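Local atomic coordinates of amphiphysin (Drosophila melanogaster, PDB entry 1URU), a protein that probably forms a curved dimer through its coiled-coil BAR domain that senses or binds curved membranes during endocytosis. Residues 44-47 against 48-52; 187-190 against 191-194; 52-55 against 56-59. One frame throughout, in Å; residues are numbered along the deposited sequence.

Interaction 1: residues 44-47 against 48-52; sequences NNFN and RQQAS
F46 and Q50 meet one helical turn apart on helix 35-84, on the buried, inward side of the contact. CE2 of the F46 ring lies 4.0 Å from OE1 of Q50. The phenyl group gets there because CG of F46 stands anti to the backbone N (chi1 158°), and it continues inward onto M131 of helix 92-156. Next to it, Q49 is also buried, against F128: its extended chain carries NE2 to the carbonyl oxygen of L196 and the hydroxyl of Y124, so NE2 is satisfied between the two other helices. Near the exposed N47, one water bridges Q50 OE1 (3.0 Å) and N47 O (2.6 Å).

The flank with N44 and R48 is looser and more exposed. Here the link between side chains is a single weak bond, R48 NH2 to N45 OD1 at 3.3 Å. It is nearly straight (169°) and reaches the oxygen at the edge of the guanidinium, in its plane, although the amide itself is turned 80° from that plane. Y197 borders this flank, touching N45 and giving NH2 a second weak partner in its hydroxyl. Beneath both sides run i to i+4 backbone bonds such as Q50 N to F46 O, 2.8 Å. One face buried among helices beside a more exposed flank is the pattern expected of the coiled-coil BAR domain.

Interaction 2: residues 187-190 against 191-194; sequences TELH and DELP
D191 begins this turn of helix 172-239 with a weak backbone bond, its N lying 3.4 Å from T187 O. On this exposed side a water donates to D191 OD1 and, weakly, to H190 O. E192 follows, its N held by E188 O at 2.7 Å, and its extended side chain runs alongside that of E188, both pointing the same way with their carboxylate planes only 16° apart. OE2 of E192 comes within 3.6 Å of E188 CB and 3.9 Å of E188 OE1. NZ of K134, on helix 92-156, forms salt bridges with OE1 of both acids, which probably offsets their repulsion. With a glutamine in place of E192, K134 would probably be left with the salt bridge to E188 and without its second one here. L193 is buried: its N bonds to L189 O at 3.1 Å, and with CG anti to the carbonyl carbon (chi1 -72°) its CD1 reaches 4.0 Å from L189 CB. Both leucines also pack on F39 of helix 35-84, whose ring stacks edge-to-face with that of H190. P194 has no N-H to offer H190 O, and the helix kinks here; the proline ring packs beside that oxygen and touches H42. The chemistry thus changes within one turn: paired acids sharing a lysine, then apolar packing, then a carbonyl without its i+4 bond that takes a weak one from water.

Interaction 3: residues 52-55 against 56-59; sequences SANR and LQKE
L56 N, Q57 N, K58 N and E59 N each bond back to the carbonyl oxygen four residues earlier, on S52, A53, N54 and R55, an unbroken alpha-helical pattern within helix 35-84 of the coiled-coil BAR domain. The four bonds are even, 2.9 to 3.1 Å, and the last, E59 N to R55 O, is the straightest at 173°. Around this spine the side chains mostly fan outward to other helices. A53 and L56 are buried against Y124 and L121 of helix 92-156, while Q57, its CG anti to the backbone N (chi1 -177°) and the chain extended, carries NE2 to N122 OD1 on that same helix.

The dimer partner takes another flank. R55 stretches out straight to form a salt bridge with E83 of the second subunit, and E59 gives OE1 to a hydrogen bond with T76 of that subunit; S80 of the same subunit packs against R55, L56 and E59. R55 and E59 carry opposite charges one turn apart, yet R55 NE stays 5.1 Å from E59 OE2, consistent with each being engaged across the interface. They approach closer to the backbone: CG of E59, anti to its own carbonyl carbon (chi1 -57°), lies 3.2 Å from R55 O.

Interactions 1 and 3 are overlapping pieces of helix 35-84 that share S52, their centres 11 Å apart. Interaction 2 lies on helix 172-239 and touches interaction 1 through F46 CG and L193 CD2, 4.2 Å apart; from interaction 3 it is separated by about 13 Å between nearest atoms. Each has a buried pair, F46 and Q49, L189 and L193, A53 and L56, and each leans on helix 92-156, while N44, N47 and R48, T187 and D191, and K58 face outward. Interaction 1 is rich in amides and binds both other helices of its own chain. Interaction 2 pairs acids around a lysine. Interaction 3, nearest the centre of the chain, sends R55 and E59 to the second subunit.

Interaction 1: residues 44-47 against 48-52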
# COMPACT_ATOMS: atom_id res chain seq x y z
N ASN A 44 -16.22 -32.92 -4.45
CA ASN A 44 -16.04 -32.12 -3.25
C ASN A 44 -14.70 -31.49 -3.29
O ASN A 44 -14.55 -30.34 -2.90
CB ASN A 44 -16.17 -32.94 -1.98
CG ASN A 44 -17.59 -33.40 -1.72
OD1 ASN A 44 -18.51 -33.14 -2.51
ND2 ASN A 44 -17.77 -34.12 -0.62
N ASN A 45 -13.73 -32.24 -3.79
CA ASN A 45 -12.35 -31.80 -3.91
C ASN A 45 -12.19 -30.70 -4.93
O ASN A 45 -11.32 -29.88 -4.79
CB ASN A 45 -11.46 -32.96 -4.34
CG ASN A 45 -11.17 -33.95 -3.23
OD1 ASN A 45 -11.54 -33.73 -2.06
ND2 ASN A 45 -10.53 -35.06 -3.59
N PHE A 46 -13.03 -30.70 -5.95
CA PHE A 46 -12.90 -29.79 -7.07
C PHE A 46 -13.56 -28.46 -6.72
O PHE A 46 -13.01 -27.38 -6.99
CB PHE A 46 -13.53 -30.40 -8.32
CG PHE A 46 -13.93 -29.40 -9.35
CD1 PHE A 46 -13.00 -28.92 -10.25
CD2 PHE A 46 -15.23 -28.93 -9.42
CE1 PHE A 46 -13.37 -27.99 -11.20
CE2 PHE A 46 -15.58 -28.00 -10.36
CZ PHE A 46 -14.65 -27.53 -11.26
N ASN A 47 -14.76 -28.56 -6.15
CA ASN A 47 -15.46 -27.44 -5.56
C ASN A 47 -14.56 -26.69 -4.58
O ASN A 47 -14.52 -25.46 -4.60
CB ASN A 47 -16.71 -27.91 -4.83
CG ASN A 47 -17.85 -28.29 -5.75
OD1 ASN A 47 -17.90 -27.89 -6.91
ND2 ASN A 47 -18.77 -29.06 -5.23
N ARG A 48 -13.85 -27.44 -3.74
CA ARG A 48 -12.93 -26.86 -2.76
C ARG A 48 -11.68 -26.28 -3.40
O ARG A 48 -11.14 -25.27 -2.93
CB ARG A 48 -12.50 -27.90 -1.71
CG ARG A 48 -13.43 -28.01 -0.48
CD ARG A 48 -13.15 -29.19 0.50
NE ARG A 48 -12.23 -30.19 -0.07
CZ ARG A 48 -10.91 -30.18 0.05
NH1 ARG A 48 -10.28 -29.24 0.75
NH2 ARG A 48 -10.19 -31.12 -0.55
N GLN A 49 -11.21 -26.93 -4.47
CA GLN A 49 -10.03 -26.45 -5.20
C GLN A 49 -10.40 -25.13 -5.89
O GLN A 49 -9.62 -24.19 -5.85
CB GLN A 49 -9.57 -27.50 -6.22
CG GLN A 49 -8.28 -27.16 -6.96
CD GLN A 49 -7.88 -28.21 -8.01
OE1 GLN A 49 -8.64 -29.11 -8.33
NE2 GLN A 49 -6.67 -28.08 -8.52
N GLN A 50 -11.59 -25.08 -6.48
CA GLN A 50 -12.11 -23.89 -7.16
C GLN A 50 -12.40 -22.73 -6.20
O GLN A 50 -12.18 -21.60 -6.53
CB GLN A 50 -13.37 -24.23 -7.95
CG GLN A 50 -14.10 -23.04 -8.55
CD GLN A 50 -15.27 -23.47 -9.40
OE1 GLN A 50 -16.10 -24.28 -8.97
NE2 GLN A 50 -15.33 -22.95 -10.61
N ALA A 51 -12.91 -23.03 -5.01
CA ALA A 51 -13.20 -22.00 -4.02
C ALA A 51 -11.91 -21.38 -3.50
O ALA A 51 -11.87 -20.20 -3.19
CB ALA A 51 -14.02 -22.58 -2.84
N SER A 52 -10.86 -22.20 -3.42
CA SER A 52 -9.54 -21.78 -2.90
C SER A 52 -8.77 -20.94 -3.93
O SER A 52 -8.07 -20.01 -3.56
CB SER A 52 -8.68 -22.99 -2.47
OG SER A 52 -9.24 -23.69 -1.37
O HOH W 1 -16.37 -24.33 -5.99

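Interaction 2: residues 187-190 against 191-194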
# COMPACT_ATOMS: atom_id res chain seq x y z
N THR A 187 -16.41 -41.25 -17.79
CA THR A 187 -15.08 -41.85 -17.81
C THR A 187 -14.00 -40.77 -17.87
O THR A 187 -12.98 -40.85 -17.16
CB THR A 187 -14.95 -42.84 -18.98
OG1 THR A 187 -15.55 -44.09 -18.61
CG2 THR A 187 -13.50 -43.21 -19.27
N GLU A 188 -14.24 -39.77 -18.72
CA GLU A 188 -13.33 -38.64 -18.88
C GLU A 188 -13.21 -37.86 -17.57
O GLU A 188 -12.12 -37.42 -17.22
CB GLU A 188 -13.81 -37.72 -19.99
CG GLU A 188 -13.31 -38.11 -21.37
CD GLU A 188 -13.98 -37.32 -22.48
OE1 GLU A 188 -14.43 -36.18 -22.22
OE2 GLU A 188 -14.05 -37.84 -23.63
N LEU A 189 -14.31 -37.69 -16.86
CA LEU A 189 -14.29 -36.95 -15.62
C LEU A 189 -13.62 -37.73 -14.47
O LEU A 189 -13.02 -37.15 -13.55
CB LEU A 189 -15.71 -36.51 -15.24
CG LEU A 189 -16.22 -35.12 -15.72
CD1 LEU A 189 -15.20 -34.29 -16.52
CD2 LEU A 189 -17.49 -35.26 -16.50
N HIS A 190 -13.71 -39.06 -14.53
CA HIS A 190 -13.09 -39.90 -13.51
C HIS A 190 -11.57 -39.81 -13.56
O HIS A 190 -10.92 -40.02 -12.54
CB HIS A 190 -13.58 -41.34 -13.63
CG HIS A 190 -14.71 -41.65 -12.72
ND1 HIS A 190 -14.55 -41.72 -11.35
CD2 HIS A 190 -16.02 -41.86 -12.95
CE1 HIS A 190 -15.71 -41.98 -10.79
NE2 HIS A 190 -16.63 -42.06 -11.74
N ASP A 191 -11.02 -39.51 -14.73
CA ASP A 191 -9.59 -39.23 -14.90
C ASP A 191 -9.28 -37.74 -14.81
O ASP A 191 -8.28 -37.34 -14.20
CB ASP A 191 -9.11 -39.70 -16.28
CG ASP A 191 -9.14 -41.23 -16.45
OD1 ASP A 191 -9.24 -42.00 -15.46
OD2 ASP A 191 -9.07 -41.73 -17.59
N GLU A 192 -10.11 -36.90 -15.43
CA GLU A 192 -9.76 -35.50 -15.57
C GLU A 192 -9.79 -34.76 -14.23
O GLU A 192 -8.94 -33.92 -13.98
CB GLU A 192 -10.64 -34.80 -16.62
CG GLU A 192 -10.14 -34.97 -18.05
CD GLU A 192 -11.13 -34.47 -19.09
OE1 GLU A 192 -11.77 -33.41 -18.87
OE2 GLU A 192 -11.28 -35.14 -20.13
N LEU A 193 -10.78 -35.06 -13.41
CA LEU A 193 -10.97 -34.37 -12.14
C LEU A 193 -9.81 -34.57 -11.17
O LEU A 193 -9.26 -33.59 -10.71
CB LEU A 193 -12.29 -34.78 -11.47
CG LEU A 193 -13.54 -34.22 -12.15
CD1 LEU A 193 -14.78 -34.97 -11.71
CD2 LEU A 193 -13.69 -32.71 -11.88
N PRO A 194 -9.46 -35.80 -10.82
CA PRO A 194 -8.29 -36.03 -9.95
C PRO A 194 -6.97 -35.53 -10.53
O PRO A 194 -6.10 -35.12 -9.79
CB PRO A 194 -8.24 -37.56 -9.80
CG PRO A 194 -9.08 -38.08 -10.87
CD PRO A 194 -10.13 -37.07 -11.14
O HOH W 2 -8.29 -42.02 -12.53

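Interaction 3: residues 52-55 against 56-59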
# COMPACT_ATOMS: atom_id res chain seq x y z
N SER A 52 -10.86 -22.20 -3.42
CA SER A 52 -9.54 -21.78 -2.90
C SER A 52 -8.77 -20.94 -3.93
O SER A 52 -8.07 -20.01 -3.56
CB SER A 52 -8.68 -22.99 -2.47
OG SER A 52 -9.24 -23.69 -1.37
N ALA A 53 -8.90 -21.27 -5.22
CA ALA A 53 -8.24 -20.50 -6.27
C ALA A 53 -8.93 -19.15 -6.54
O ALA A 53 -8.26 -18.17 -6.84
CB ALA A 53 -8.14 -21.31 -7.55
N ASN A 54 -10.26 -19.12 -6.42
CA ASN A 54 -11.05 -17.89 -6.58
C ASN A 54 -10.75 -16.90 -5.46
O ASN A 54 -10.62 -15.67 -5.70
CB ASN A 54 -12.55 -18.22 -6.60
CG ASN A 54 -13.01 -18.83 -7.93
OD1 ASN A 54 -14.15 -19.23 -8.06
ND2 ASN A 54 -12.12 -18.89 -8.90
N ARG A 55 -10.60 -17.44 -4.26
CA ARG A 55 -10.20 -16.65 -3.11
C ARG A 55 -8.76 -16.12 -3.28
O ARG A 55 -8.48 -14.97 -2.91
CB ARG A 55 -10.34 -17.48 -1.83
CG ARG A 55 -9.74 -16.86 -0.61
CD ARG A 55 -9.81 -17.74 0.63
NE ARG A 55 -9.39 -17.02 1.82
CZ ARG A 55 -9.31 -17.53 3.05
NH1 ARG A 55 -9.64 -18.79 3.29
NH2 ARG A 55 -8.90 -16.75 4.05
N LEU A 56 -7.85 -16.92 -3.81
CA LEU A 56 -6.47 -16.48 -3.94
C LEU A 56 -6.38 -15.36 -4.96
O LEU A 56 -5.68 -14.37 -4.75
CB LEU A 56 -5.57 -17.63 -4.36
CG LEU A 56 -4.07 -17.34 -4.30
CD1 LEU A 56 -3.65 -17.05 -2.88
CD2 LEU A 56 -3.28 -18.53 -4.88
N GLN A 57 -7.13 -15.51 -6.05
CA GLN A 57 -7.16 -14.52 -7.12
C GLN A 57 -7.79 -13.21 -6.62
O GLN A 57 -7.27 -12.14 -6.87
CB GLN A 57 -7.92 -15.08 -8.32
CG GLN A 57 -7.98 -14.20 -9.54
CD GLN A 57 -8.93 -14.75 -10.58
OE1 GLN A 57 -10.06 -15.14 -10.27
NE2 GLN A 57 -8.47 -14.80 -11.82
N LYS A 58 -8.88 -13.31 -5.88
CA LYS A 58 -9.50 -12.15 -5.25
C LYS A 58 -8.50 -11.39 -4.38
O LYS A 58 -8.19 -10.23 -4.66
CB LYS A 58 -10.71 -12.62 -4.41
CG LYS A 58 -11.54 -11.52 -3.83
CD LYS A 58 -12.21 -11.91 -2.50
CE LYS A 58 -13.26 -10.87 -2.06
NZ LYS A 58 -14.58 -11.07 -2.77
N GLU A 59 -7.97 -12.04 -3.35
CA GLU A 59 -7.05 -11.40 -2.42
C GLU A 59 -5.80 -10.85 -3.08
O GLU A 59 -5.31 -9.81 -2.70
CB GLU A 59 -6.61 -12.36 -1.31
CG GLU A 59 -7.75 -12.95 -0.50
CD GLU A 59 -8.70 -11.90 0.02
OE1 GLU A 59 -8.25 -10.78 0.39
OE2 GLU A 59 -9.92 -12.21 0.06